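Local coordinates for periplasmic His/Glu/Gln/Arg/opine family-binding protein (Silicibacter pomeroyi, PDB 3I6V), which binds lysine in the cleft between its two lobes and probably serves as the periplasmic solute-binding component of an amino-acid ABC transporter, at residues P16-I21 / N87-T92; L34-C39 / L44-V49; S55-L60 / D79-F84; G71-D76 / A114-G119. All coordinates share one frame; numbering follows the deposited sequence.

How the contacts relate
Contact 1 is buried near the centre of the chain, whereas contacts 2, 3 and 4 are partly buried; contact 2 lies farthest out, its centre about 17 Å from that of the chain. Contacts 1 and 3 both draw on strand 83-89, and contact 3 adjoins contact 4, where Met72 CE packs on Ile57 CG1. Contact 2 meets contact 1 through Leu34 and Tyr88. Chemistry follows place: a ring edge and a methyl in contact 1, an indole-carboxylate bond and sulfur packing in contact 2, aliphatic packing behind a sodium site in contact 3, and in contact 4 two segments joined largely through the bound lysine.

Contact 1 of 4, residues P16-I21 / N87-T92; sequences PPYNFI and NYIPPT
Tyr18 and Ile89 mark the nearest approach of the two backbones, yet their CA atoms stay 10.4 Å apart and no hydrogen bond joins the segments, which leaves the contact to side chains. The Tyr18 ring spans most of the gap. Its CG stands anti to the carbonyl carbon (chi1 -61°), and the ring reaches forward until CE2 lies 3.6 Å from Ile89 CD1. That methyl sits at the ring edge, near its plane, rather than over a face. Ile89 presents CD1 because its chain is extended (chi2 176°) and its CB already heads toward the other segment. Thr92 is a looser neighbour, with OG1 4.4 Å from Tyr18 OH. The phenol oxygen is held instead by a hydrogen bond to Asp152, while Tyr15 stacks on the ring, so both the polar end and the flat part of the side chain are fixed by residues outside the pair. Tyr18 and Asn19 sit together opposite Tyr15, forming a classic beta bulge. Phe216 of helix 207-216 meets both Tyr18 and Ile89, and helix 30-42 touches them through Glu31 and Phe30 respectively, so both helices pack on the pair, next to the start of strand 19-21.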
loop_
_atom_site.group_PDB
_atom_site.type_symbol
_atom_site.label_atom_id
_atom_site.label_comp_id
_atom_site.label_asym_id
_atom_site.label_seq_id
_atom_site.Cartn_x
_atom_site.Cartn_y
_atom_site.Cartn_z
ATOM N N PRO A 16 -0.248 0.061 8.172
ATOM C CA PRO A 16 -0.527 1.436 8.601
ATOM C C PRO A 16 0.427 2.449 7.929
ATOM O O PRO A 16 1.595 2.137 7.644
ATOM C CB PRO A 16 -0.312 1.383 10.147
ATOM C CG PRO A 16 0.630 0.236 10.350
ATOM C CD PRO A 16 0.278 -0.781 9.271
ATOM N N PRO A 17 -0.046 3.657 7.654
ATOM C CA PRO A 17 -1.327 4.212 7.950
ATOM C C PRO A 17 -2.366 4.013 6.817
ATOM O O PRO A 17 -3.482 4.526 6.940
ATOM C CB PRO A 17 -0.997 5.706 8.140
ATOM C CG PRO A 17 0.138 5.950 7.243
ATOM C CD PRO A 17 0.848 4.652 7.037
ATOM N N TYR A 18 -2.007 3.297 5.741
ATOM C CA TYR A 18 -2.978 3.027 4.665
ATOM C C TYR A 18 -4.194 2.256 5.183
ATOM O O TYR A 18 -5.344 2.680 5.005
ATOM C CB TYR A 18 -2.323 2.174 3.556
ATOM C CG TYR A 18 -1.152 2.827 2.884
ATOM C CD1 TYR A 18 0.146 2.651 3.381
ATOM C CD2 TYR A 18 -1.332 3.613 1.739
ATOM C CE1 TYR A 18 1.268 3.256 2.748
ATOM C CE2 TYR A 18 -0.219 4.230 1.076
ATOM C CZ TYR A 18 1.065 4.030 1.583
ATOM O OH TYR A 18 2.152 4.610 0.955
ATOM N N ASN A 19 -3.923 1.098 5.779
ATOM C CA ASN A 19 -4.956 0.242 6.339
ATOM C C ASN A 19 -4.436 -0.571 7.555
ATOM O O ASN A 19 -3.247 -0.922 7.635
ATOM C CB ASN A 19 -5.546 -0.693 5.271
ATOM C CG ASN A 19 -4.516 -1.649 4.693
ATOM O OD1 ASN A 19 -4.236 -2.717 5.280
ATOM N ND2 ASN A 19 -3.958 -1.296 3.527
ATOM N N PHE A 20 -5.326 -0.848 8.506
ATOM C CA PHE A 20 -4.951 -1.658 9.691
ATOM C C PHE A 20 -6.217 -2.096 10.428
ATOM O O PHE A 20 -7.288 -1.559 10.154
ATOM C CB PHE A 20 -3.914 -0.934 10.599
ATOM C CG PHE A 20 -4.400 0.360 11.211
ATOM C CD1 PHE A 20 -4.256 1.563 10.538
ATOM C CD2 PHE A 20 -4.945 0.380 12.505
ATOM C CE1 PHE A 20 -4.704 2.764 11.103
ATOM C CE2 PHE A 20 -5.378 1.568 13.096
ATOM C CZ PHE A 20 -5.269 2.771 12.400
ATOM N N ILE A 21 -6.107 -3.095 11.308
ATOM C CA ILE A 21 -7.233 -3.493 12.153
ATOM C C ILE A 21 -7.024 -2.787 13.492
ATOM O O ILE A 21 -5.985 -2.951 14.122
ATOM C CB ILE A 21 -7.300 -5.027 12.366
ATOM C CG1 ILE A 21 -7.252 -5.776 11.028
ATOM C CG2 ILE A 21 -8.539 -5.425 13.270
ATOM C CD1 ILE A 21 -8.404 -5.430 10.043
ATOM N N ASN A 87 -5.305 6.373 -9.996
ATOM C CA ASN A 87 -4.691 6.409 -8.677
ATOM C C ASN A 87 -5.496 7.310 -7.675
ATOM O O ASN A 87 -6.253 8.208 -8.085
ATOM C CB ASN A 87 -3.176 6.701 -8.712
ATOM C CG ASN A 87 -2.792 8.077 -9.330
ATOM O OD1 ASN A 87 -3.485 9.102 -9.190
ATOM N ND2 ASN A 87 -1.636 8.094 -9.968
ATOM N N TYR A 88 -5.390 6.994 -6.385
ATOM C CA TYR A 88 -6.004 7.841 -5.377
ATOM C C TYR A 88 -4.965 8.401 -4.403
ATOM O O TYR A 88 -5.287 9.247 -3.561
ATOM C CB TYR A 88 -7.174 7.163 -4.700
ATOM C CG TYR A 88 -6.834 5.849 -4.041
ATOM C CD1 TYR A 88 -7.190 4.629 -4.637
ATOM C CD2 TYR A 88 -6.154 5.822 -2.817
ATOM C CE1 TYR A 88 -6.873 3.392 -4.023
ATOM C CE2 TYR A 88 -5.829 4.606 -2.195
ATOM C CZ TYR A 88 -6.203 3.412 -2.785
ATOM O OH TYR A 88 -5.858 2.227 -2.180
ATOM N N ILE A 89 -3.727 7.943 -4.540
ATOM C CA ILE A 89 -2.572 8.651 -4.017
ATOM C C ILE A 89 -1.584 8.759 -5.187
ATOM O O ILE A 89 -1.435 7.798 -5.944
ATOM C CB ILE A 89 -1.906 7.905 -2.831
ATOM C CG1 ILE A 89 -2.956 7.467 -1.786
ATOM C CG2 ILE A 89 -0.753 8.775 -2.172
ATOM C CD1 ILE A 89 -2.349 6.634 -0.632
ATOM N N PRO A 90 -0.934 9.941 -5.356
ATOM C CA PRO A 90 0.089 10.090 -6.379
ATOM C C PRO A 90 1.251 9.125 -6.142
ATOM O O PRO A 90 1.441 8.664 -4.993
ATOM C CB PRO A 90 0.550 11.577 -6.244
ATOM C CG PRO A 90 -0.696 12.272 -5.644
ATOM C CD PRO A 90 -1.226 11.218 -4.665
ATOM N N PRO A 91 2.018 8.811 -7.211
ATOM C CA PRO A 91 3.154 7.907 -7.045
ATOM C C PRO A 91 4.046 8.441 -5.932
ATOM O O PRO A 91 4.334 9.645 -5.905
ATOM C CB PRO A 91 3.877 7.981 -8.404
ATOM C CG PRO A 91 2.824 8.462 -9.391
ATOM C CD PRO A 91 1.903 9.340 -8.593
ATOM N N THR A 92 4.414 7.595 -4.974
ATOM C CA THR A 92 5.409 8.029 -3.955
ATOM C C THR A 92 6.620 7.079 -3.906
ATOM O O THR A 92 6.559 5.957 -4.401
ATOM C CB THR A 92 4.783 8.261 -2.554
ATOM O OG1 THR A 92 4.074 7.089 -2.148
ATOM C CG2 THR A 92 3.795 9.476 -2.564
#

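Contact 2 of 4, residues L34-C39 / L44-V49; sequences LGDELC and LTCEWV
Cys39, in the last turns of helix 30-42, meets Leu44 in the connection to strand 46-50, the helix-to-strand half of a beta-alpha-beta crossover that starts from strand 7-11, the parallel neighbour of strand 46-50. The short helix and strand segments run nearly antiparallel, at 154°, with axes 9.6 Å apart. Two hydrogen bonds join residues 34-39 to 44-49. At the turn, Leu44 N donates to Cys39 O over 2.8 Å. Farther along, the indole NE1 of Trp48 gives its hydrogen to Asp36 OD1 at 2.9 Å; the acceptor lies in the ring plane and is approached on its syn side, somewhat out of the carboxylate plane, with carboxylate and indole planes 72° apart. Arg32 forms a salt bridge with the other oxygen, OD2, so both carboxylate oxygens are engaged. A phenylalanine in place of Trp48 would probably leave Asp36 OD1 without this donor and open a gap beside Gly35. Apolar packing fills in between: Gly35 CA comes to 3.9 Å from Trp48 CZ2 at the ring edge, where a side chain on the glycine would collide with the indole. The two cysteines are not disulfide-bonded. Cys39 SG, anti to its carbonyl carbon (chi1 -75°), rests 3.5 Å from Cys46 CB and 3.8 Å from Cys46 SG.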
loop_
_atom_site.group_PDB
_atom_site.type_symbol
_atom_site.label_atom_id
_atom_site.label_comp_id
_atom_site.label_asym_id
_atom_site.label_seq_id
_atom_site.Cartn_x
_atom_site.Cartn_y
_atom_site.Cartn_z
ATOM N N LEU A 34 -11.299 6.652 3.188
ATOM C CA LEU A 34 -11.466 6.885 1.753
ATOM C C LEU A 34 -12.538 5.974 1.181
ATOM O O LEU A 34 -13.475 6.439 0.541
ATOM C CB LEU A 34 -10.135 6.694 1.011
ATOM C CG LEU A 34 -10.249 6.790 -0.523
ATOM C CD1 LEU A 34 -10.619 8.236 -0.954
ATOM C CD2 LEU A 34 -8.942 6.366 -1.121
ATOM N N GLY A 35 -12.417 4.678 1.435
ATOM C CA GLY A 35 -13.341 3.699 0.910
ATOM C C GLY A 35 -14.793 3.994 1.286
ATOM O O GLY A 35 -15.704 3.900 0.431
ATOM N N ASP A 36 -15.018 4.336 2.565
ATOM C CA ASP A 36 -16.367 4.704 3.016
ATOM C C ASP A 36 -16.881 5.922 2.278
ATOM O O ASP A 36 -18.054 5.959 1.880
ATOM C CB ASP A 36 -16.406 4.995 4.531
ATOM C CG ASP A 36 -16.231 3.742 5.382
ATOM O OD1 ASP A 36 -16.427 2.593 4.879
ATOM O OD2 ASP A 36 -15.939 3.921 6.583
ATOM N N GLU A 37 -16.035 6.933 2.107
ATOM C CA GLU A 37 -16.485 8.150 1.422
ATOM C C GLU A 37 -16.729 7.898 -0.088
ATOM O O GLU A 37 -17.667 8.446 -0.689
ATOM C CB GLU A 37 -15.505 9.295 1.626
ATOM C CG GLU A 37 -15.882 10.590 0.885
ATOM C CD GLU A 37 -17.196 11.219 1.402
ATOM O OE1 GLU A 37 -17.686 10.833 2.481
ATOM O OE2 GLU A 37 -17.744 12.097 0.715
ATOM N N LEU A 38 -15.899 7.046 -0.695
ATOM C CA LEU A 38 -16.139 6.690 -2.103
ATOM C C LEU A 38 -17.468 5.974 -2.272
ATOM O O LEU A 38 -18.221 6.292 -3.192
ATOM C CB LEU A 38 -15.000 5.852 -2.708
ATOM C CG LEU A 38 -13.667 6.566 -2.828
ATOM C CD1 LEU A 38 -12.593 5.526 -3.276
ATOM C CD2 LEU A 38 -13.739 7.732 -3.822
ATOM N N CYS A 39 -17.749 4.996 -1.416
ATOM C CA CYS A 39 -18.989 4.267 -1.507
ATOM C C CYS A 39 -20.193 5.184 -1.266
ATOM O O CYS A 39 -21.238 5.006 -1.879
ATOM C CB CYS A 39 -19.026 3.123 -0.506
ATOM S SG CYS A 39 -17.998 1.697 -0.961
ATOM N N LEU A 44 -23.263 3.405 -2.863
ATOM C CA LEU A 44 -23.126 1.983 -2.570
ATOM C C LEU A 44 -23.030 1.764 -1.060
ATOM O O LEU A 44 -22.507 2.591 -0.348
ATOM C CB LEU A 44 -21.865 1.432 -3.264
ATOM C CG LEU A 44 -21.839 1.584 -4.803
ATOM C CD1 LEU A 44 -20.425 1.492 -5.281
ATOM C CD2 LEU A 44 -22.699 0.507 -5.445
ATOM N N THR A 45 -23.491 0.637 -0.570
ATOM C CA THR A 45 -23.246 0.330 0.838
ATOM C C THR A 45 -22.086 -0.663 0.871
ATOM O O THR A 45 -21.967 -1.546 0.007
ATOM C CB THR A 45 -24.487 -0.273 1.507
ATOM O OG1 THR A 45 -24.865 -1.434 0.764
ATOM C CG2 THR A 45 -25.648 0.718 1.484
ATOM N N CYS A 46 -21.204 -0.515 1.838
ATOM C CA CYS A 46 -20.084 -1.413 1.854
ATOM C C CYS A 46 -19.892 -2.201 3.130
ATOM O O CYS A 46 -20.389 -1.842 4.194
ATOM C CB CYS A 46 -18.808 -0.691 1.465
ATOM S SG CYS A 46 -18.211 0.481 2.651
ATOM N N GLU A 47 -19.155 -3.286 2.976
ATOM C CA GLU A 47 -18.790 -4.156 4.050
ATOM C C GLU A 47 -17.284 -4.415 3.854
ATOM O O GLU A 47 -16.811 -4.612 2.727
ATOM C CB GLU A 47 -19.643 -5.417 3.921
ATOM C CG GLU A 47 -19.000 -6.712 4.319
ATOM C CD GLU A 47 -19.861 -7.923 3.950
ATOM O OE1 GLU A 47 -21.076 -7.733 3.720
ATOM O OE2 GLU A 47 -19.311 -9.062 3.871
ATOM N N TRP A 48 -16.531 -4.366 4.933
ATOM C CA TRP A 48 -15.080 -4.510 4.862
ATOM C C TRP A 48 -14.635 -5.940 5.077
ATOM O O TRP A 48 -15.149 -6.624 5.974
ATOM C CB TRP A 48 -14.422 -3.570 5.852
ATOM C CG TRP A 48 -14.527 -2.189 5.393
ATOM C CD1 TRP A 48 -15.528 -1.290 5.678
ATOM C CD2 TRP A 48 -13.629 -1.529 4.509
ATOM N NE1 TRP A 48 -15.284 -0.093 5.035
ATOM C CE2 TRP A 48 -14.127 -0.216 4.303
ATOM C CE3 TRP A 48 -12.454 -1.917 3.869
ATOM C CZ2 TRP A 48 -13.471 0.718 3.497
ATOM C CZ3 TRP A 48 -11.794 -0.982 3.076
ATOM C CH2 TRP A 48 -12.312 0.317 2.890
ATOM N N VAL A 49 -13.693 -6.400 4.252
ATOM C CA VAL A 49 -13.177 -7.778 4.332
ATOM C C VAL A 49 -11.657 -7.716 4.436
ATOM O O VAL A 49 -11.009 -6.975 3.678
ATOM C CB VAL A 49 -13.615 -8.672 3.131
ATOM C CG1 VAL A 49 -13.143 -10.152 3.312
ATOM C CG2 VAL A 49 -15.141 -8.638 2.972
#

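Contact 3 of 4, residues S55-L60 / D79-F84; sequences SIIPNL and DEVIDF. With NA (sodium ion), chain C.
A sodium-binding turn leading into strand 83-89 packs its apolar side against helix 56-61, in the lobe of this periplasmic binding protein that holds the three-stranded parallel sheet. Ile57 and Ile82 are the backbone positions nearest each other, and the contact across the segments is purely aliphatic. Ile57 CG2, anti to its own backbone N, meets two methyls of the turn: CG2 of Ile82 at 3.9 Å and CG2 of Val81 at 4.0 Å. One helical turn on, Leu60 sends CD2 to within 3.8 Å of the same Ile82 CG2. That single methyl is therefore touched by two residues of the helix, and in each pair the side chains cross at about a right angle. Ile82 can offer it because CG2 stands anti to the carbonyl carbon while CG1 takes the place between N and C (chi1 61°). Ile68 of strand 67-68 touches both Ile57 and Leu60, extending the apolar layer toward the sheet.

The turn has a second, polar side. While the Ile82 side chain is buried against the helix, its carbonyl oxygen binds the sodium ion, so one residue links the apolar packing to the metal site. Asp79 contributes both its backbone O and its OD1, and Glu186 completes the protein ligands through OE2, bringing in the chain beyond strand 180-184. Carboxylates around the ion probably offset its charge. Asp83, whose CB points away from the helix, binds the sodium ion through OD1 at 2.4 Å.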
loop_
_atom_site.group_PDB
_atom_site.type_symbol
_atom_site.label_atom_id
_atom_site.label_comp_id
_atom_site.label_asym_id
_atom_site.label_seq_id
_atom_site.Cartn_x
_atom_site.Cartn_y
_atom_site.Cartn_z
ATOM N N SER A 55 -2.458 -13.459 -0.894
ATOM C CA SER A 55 -3.539 -14.029 -1.674
ATOM C C SER A 55 -4.621 -12.971 -2.028
ATOM O O SER A 55 -5.701 -13.341 -2.444
ATOM C CB SER A 55 -4.165 -15.198 -0.864
ATOM O OG SER A 55 -4.687 -14.696 0.373
ATOM N N ILE A 56 -4.335 -11.672 -1.867
ATOM C CA ILE A 56 -5.380 -10.645 -2.024
ATOM C C ILE A 56 -5.877 -10.537 -3.478
ATOM O O ILE A 56 -7.063 -10.268 -3.717
ATOM C CB ILE A 56 -4.946 -9.266 -1.429
ATOM C CG1 ILE A 56 -6.164 -8.410 -1.100
ATOM C CG2 ILE A 56 -3.861 -8.552 -2.332
ATOM C CD1 ILE A 56 -5.861 -7.304 -0.050
ATOM N N ILE A 57 -4.990 -10.777 -4.440
ATOM C CA ILE A 57 -5.405 -10.776 -5.834
ATOM C C ILE A 57 -6.203 -12.053 -6.185
ATOM O O ILE A 57 -7.312 -11.936 -6.676
ATOM C CB ILE A 57 -4.253 -10.474 -6.816
ATOM C CG1 ILE A 57 -3.844 -8.991 -6.710
ATOM C CG2 ILE A 57 -4.685 -10.798 -8.270
ATOM C CD1 ILE A 57 -2.691 -8.570 -7.710
ATOM N N PRO A 58 -5.647 -13.263 -5.939
ATOM C CA PRO A 58 -6.457 -14.470 -6.293
ATOM C C PRO A 58 -7.812 -14.509 -5.602
ATOM O O PRO A 58 -8.800 -14.922 -6.216
ATOM C CB PRO A 58 -5.592 -15.662 -5.817
ATOM C CG PRO A 58 -4.244 -15.133 -5.539
ATOM C CD PRO A 58 -4.256 -13.599 -5.592
ATOM N N ASN A 59 -7.883 -14.044 -4.353
ATOM C CA ASN A 59 -9.171 -14.043 -3.644
ATOM C C ASN A 59 -10.190 -12.993 -4.133
ATOM O O ASN A 59 -11.401 -13.188 -3.955
ATOM C CB ASN A 59 -8.959 -14.014 -2.120
ATOM C CG ASN A 59 -8.335 -15.326 -1.605
ATOM O OD1 ASN A 59 -8.196 -16.288 -2.359
ATOM N ND2 ASN A 59 -7.983 -15.363 -0.330
ATOM N N LEU A 60 -9.715 -11.892 -4.738
ATOM C CA LEU A 60 -10.598 -10.995 -5.485
ATOM C C LEU A 60 -11.117 -11.731 -6.711
ATOM O O LEU A 60 -12.322 -11.715 -6.995
ATOM C CB LEU A 60 -9.843 -9.722 -5.959
ATOM C CG LEU A 60 -10.542 -8.880 -7.051
ATOM C CD1 LEU A 60 -11.755 -8.164 -6.469
ATOM C CD2 LEU A 60 -9.597 -7.826 -7.644
ATOM N N ASP A 79 -2.070 -5.513 -14.064
ATOM C CA ASP A 79 -3.090 -5.331 -15.123
ATOM C C ASP A 79 -3.287 -6.576 -16.040
ATOM O O ASP A 79 -4.312 -6.672 -16.749
ATOM C CB ASP A 79 -2.794 -4.037 -15.899
ATOM C CG ASP A 79 -3.853 -3.712 -16.966
ATOM O OD1 ASP A 79 -5.100 -3.772 -16.682
ATOM O OD2 ASP A 79 -3.428 -3.401 -18.106
ATOM N N GLU A 80 -2.363 -7.548 -16.002
ATOM C CA GLU A 80 -2.569 -8.819 -16.725
ATOM C C GLU A 80 -3.718 -9.613 -16.141
ATOM O O GLU A 80 -4.332 -10.376 -16.859
ATOM C CB GLU A 80 -1.319 -9.723 -16.705
ATOM C CG GLU A 80 -0.067 -9.042 -17.272
ATOM C CD GLU A 80 1.212 -9.843 -17.006
ATOM O OE1 GLU A 80 1.143 -10.942 -16.416
ATOM O OE2 GLU A 80 2.295 -9.361 -17.389
ATOM N N VAL A 81 -4.016 -9.452 -14.845
ATOM C CA VAL A 81 -5.111 -10.258 -14.216
ATOM C C VAL A 81 -6.289 -9.481 -13.595
ATOM O O VAL A 81 -7.382 -10.029 -13.422
ATOM C CB VAL A 81 -4.572 -11.186 -13.161
ATOM C CG1 VAL A 81 -3.708 -12.323 -13.803
ATOM C CG2 VAL A 81 -3.767 -10.361 -12.122
ATOM N N ILE A 82 -6.072 -8.220 -13.238
ATOM C CA ILE A 82 -7.139 -7.397 -12.668
ATOM C C ILE A 82 -7.149 -6.044 -13.375
ATOM O O ILE A 82 -6.226 -5.779 -14.146
ATOM C CB ILE A 82 -6.938 -7.170 -11.116
ATOM C CG1 ILE A 82 -5.626 -6.453 -10.840
ATOM C CG2 ILE A 82 -7.016 -8.521 -10.349
ATOM C CD1 ILE A 82 -5.509 -5.881 -9.380
ATOM N N ASP A 83 -8.137 -5.196 -13.075
ATOM C CA ASP A 83 -8.205 -3.828 -13.605
ATOM C C ASP A 83 -8.149 -2.800 -12.474
ATOM O O ASP A 83 -8.678 -3.033 -11.389
ATOM C CB ASP A 83 -9.504 -3.617 -14.386
ATOM C CG ASP A 83 -9.419 -4.081 -15.856
ATOM O OD1 ASP A 83 -8.338 -4.483 -16.378
ATOM O OD2 ASP A 83 -10.491 -4.081 -16.498
ATOM N N PHE A 84 -7.509 -1.669 -12.726
ATOM C CA PHE A 84 -7.358 -0.626 -11.687
ATOM C C PHE A 84 -8.225 0.604 -11.987
ATOM O O PHE A 84 -8.452 0.928 -13.160
ATOM C CB PHE A 84 -5.904 -0.169 -11.610
ATOM C CG PHE A 84 -4.971 -1.173 -10.982
ATOM C CD1 PHE A 84 -4.209 -2.015 -11.785
ATOM C CD2 PHE A 84 -4.823 -1.236 -9.584
ATOM C CE1 PHE A 84 -3.322 -2.945 -11.226
ATOM C CE2 PHE A 84 -3.927 -2.149 -8.996
ATOM C CZ PHE A 84 -3.177 -3.005 -9.811
HETATM NA NA NA C . -6.350 -5.819 -16.587
#

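Contact 4 of 4, residues G71-D76 / A114-G119; sequences GMSITD and ATIQAG. With LYS (lysine), chain B.
Ile116 meets Ser73 and Thr75 at the N-terminal end of helix 116-123, with the bound lysine bridging the two segments. Before it, Ala114 O accepts hydrogen bonds from Trp53 and Arg78. Thr115 is the N-cap: its OG1, between the backbone N and carbonyl carbon (chi1 59°), accepts from Ala118 N at 3.0 Å. Ile116 N, at the first turn, donates to the ligand OXT over 2.8 Å. The Ile116 side chain forks across the gap, CD1 lying 3.4 Å from Ser73 OG and CG2 3.6 Å from Thr75 CG2. An alanine at Ile116 would lose both branches and is likely to open a gap beside Ser73 and Thr75. Gln117 then brings OE1 to 3.4 Å from the ligand CB, while its NE2 is hydrogen-bonded to Ser94 OG. From the facing segment, Ser73 N donates to the ligand O at 2.8 Å, and Gly71 O and Ser73 OG both accept from the ligand N. The two segments thus grip separate carboxylate oxygens, and the helix start would probably favour the negative charge. Such bridging is consistent with closure of the cleft around the amino-acid head group.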
loop_
_atom_site.group_PDB
_atom_site.type_symbol
_atom_site.label_atom_id
_atom_site.label_comp_id
_atom_site.label_asym_id
_atom_site.label_seq_id
_atom_site.Cartn_x
_atom_site.Cartn_y
_atom_site.Cartn_z
ATOM N N GLY A 71 -3.271 -0.141 -0.473
ATOM C CA GLY A 71 -1.981 0.474 -0.854
ATOM C C GLY A 71 -1.298 -0.173 -2.058
ATOM O O GLY A 71 -0.075 -0.190 -2.131
ATOM N N MET A 72 -2.091 -0.684 -3.002
ATOM C CA MET A 72 -1.569 -1.485 -4.141
ATOM C C MET A 72 -1.240 -0.536 -5.300
ATOM O O MET A 72 -2.138 0.140 -5.788
ATOM C CB MET A 72 -2.619 -2.500 -4.626
ATOM C CG MET A 72 -2.128 -3.485 -5.783
ATOM S SD MET A 72 -3.307 -4.773 -6.229
ATOM C CE MET A 72 -2.896 -5.951 -4.966
ATOM N N SER A 73 0.025 -0.503 -5.717
ATOM C CA SER A 73 0.437 0.273 -6.872
ATOM C C SER A 73 -0.144 -0.277 -8.157
ATOM O O SER A 73 -0.213 -1.508 -8.362
ATOM C CB SER A 73 1.962 0.260 -6.999
ATOM O OG SER A 73 2.540 0.999 -5.917
ATOM N N ILE A 74 -0.545 0.638 -9.028
ATOM C CA ILE A 74 -1.026 0.274 -10.362
ATOM C C ILE A 74 0.203 -0.172 -11.173
ATOM O O ILE A 74 1.148 0.586 -11.272
ATOM C CB ILE A 74 -1.668 1.480 -11.034
ATOM C CG1 ILE A 74 -2.967 1.844 -10.333
ATOM C CG2 ILE A 74 -2.008 1.162 -12.539
ATOM C CD1 ILE A 74 -3.398 3.331 -10.569
ATOM N N THR A 75 0.222 -1.401 -11.701
ATOM C CA THR A 75 1.338 -1.832 -12.551
ATOM C C THR A 75 0.821 -2.628 -13.749
ATOM O O THR A 75 -0.290 -3.192 -13.711
ATOM C CB THR A 75 2.340 -2.743 -11.838
ATOM O OG1 THR A 75 1.719 -4.023 -11.623
ATOM C CG2 THR A 75 2.797 -2.132 -10.492
ATOM N N ASP A 76 1.648 -2.702 -14.792
ATOM C CA ASP A 76 1.275 -3.408 -16.041
ATOM C C ASP A 76 1.157 -4.883 -15.752
ATOM O O ASP A 76 0.275 -5.540 -16.281
ATOM C CB ASP A 76 2.319 -3.221 -17.159
ATOM C CG ASP A 76 2.298 -1.811 -17.755
ATOM O OD1 ASP A 76 1.297 -1.084 -17.572
ATOM O OD2 ASP A 76 3.297 -1.416 -18.395
ATOM N N ALA A 114 5.315 -10.404 -3.147
ATOM C CA ALA A 114 4.337 -9.911 -4.135
ATOM C C ALA A 114 4.202 -8.385 -4.173
ATOM O O ALA A 114 3.088 -7.876 -4.296
ATOM C CB ALA A 114 2.911 -10.585 -3.919
ATOM N N THR A 115 5.320 -7.663 -4.054
ATOM C CA THR A 115 5.278 -6.201 -4.154
ATOM C C THR A 115 6.252 -5.702 -5.233
ATOM O O THR A 115 7.159 -6.431 -5.664
ATOM C CB THR A 115 5.677 -5.499 -2.824
ATOM O OG1 THR A 115 6.989 -5.891 -2.453
ATOM C CG2 THR A 115 4.653 -5.808 -1.672
ATOM N N ILE A 116 6.092 -4.443 -5.625
ATOM C CA ILE A 116 7.013 -3.864 -6.606
ATOM C C ILE A 116 8.390 -3.762 -5.977
ATOM O O ILE A 116 9.408 -3.860 -6.676
ATOM C CB ILE A 116 6.504 -2.518 -7.136
ATOM C CG1 ILE A 116 6.374 -1.489 -6.003
ATOM C CG2 ILE A 116 5.146 -2.728 -7.832
ATOM C CD1 ILE A 116 5.685 -0.195 -6.389
ATOM N N GLN A 117 8.420 -3.605 -4.645
ATOM C CA GLN A 117 9.708 -3.488 -3.917
ATOM C C GLN A 117 10.452 -4.801 -3.960
ATOM O O GLN A 117 11.655 -4.831 -4.269
ATOM C CB GLN A 117 9.513 -2.973 -2.475
ATOM C CG GLN A 117 9.169 -1.467 -2.421
ATOM C CD GLN A 117 7.678 -1.208 -2.630
ATOM O OE1 GLN A 117 6.887 -2.158 -2.676
ATOM N NE2 GLN A 117 7.286 0.074 -2.767
ATOM N N ALA A 118 9.750 -5.901 -3.700
ATOM C CA ALA A 118 10.361 -7.215 -3.892
ATOM C C ALA A 118 10.847 -7.407 -5.344
ATOM O O ALA A 118 11.934 -7.915 -5.548
ATOM C CB ALA A 118 9.392 -8.349 -3.520
ATOM N N GLY A 119 10.049 -7.031 -6.329
ATOM C CA GLY A 119 10.487 -7.139 -7.748
ATOM C C GLY A 119 11.781 -6.367 -8.046
ATOM O O GLY A 119 12.675 -6.867 -8.734
HETATM N N LYS B . 2.668 -0.170 -3.292
HETATM C CA LYS B . 3.550 -1.383 -3.259
HETATM C C LYS B . 3.033 -2.457 -4.190
HETATM O O LYS B . 1.924 -2.301 -4.720
HETATM C CB LYS B . 3.654 -1.937 -1.816
HETATM C CG LYS B . 2.359 -2.519 -1.249
HETATM C CD LYS B . 2.580 -2.972 0.235
HETATM C CE LYS B . 1.313 -3.659 0.865
HETATM N NZ LYS B . 1.569 -3.977 2.362
HETATM O OXT LYS B . 3.708 -3.504 -4.407
#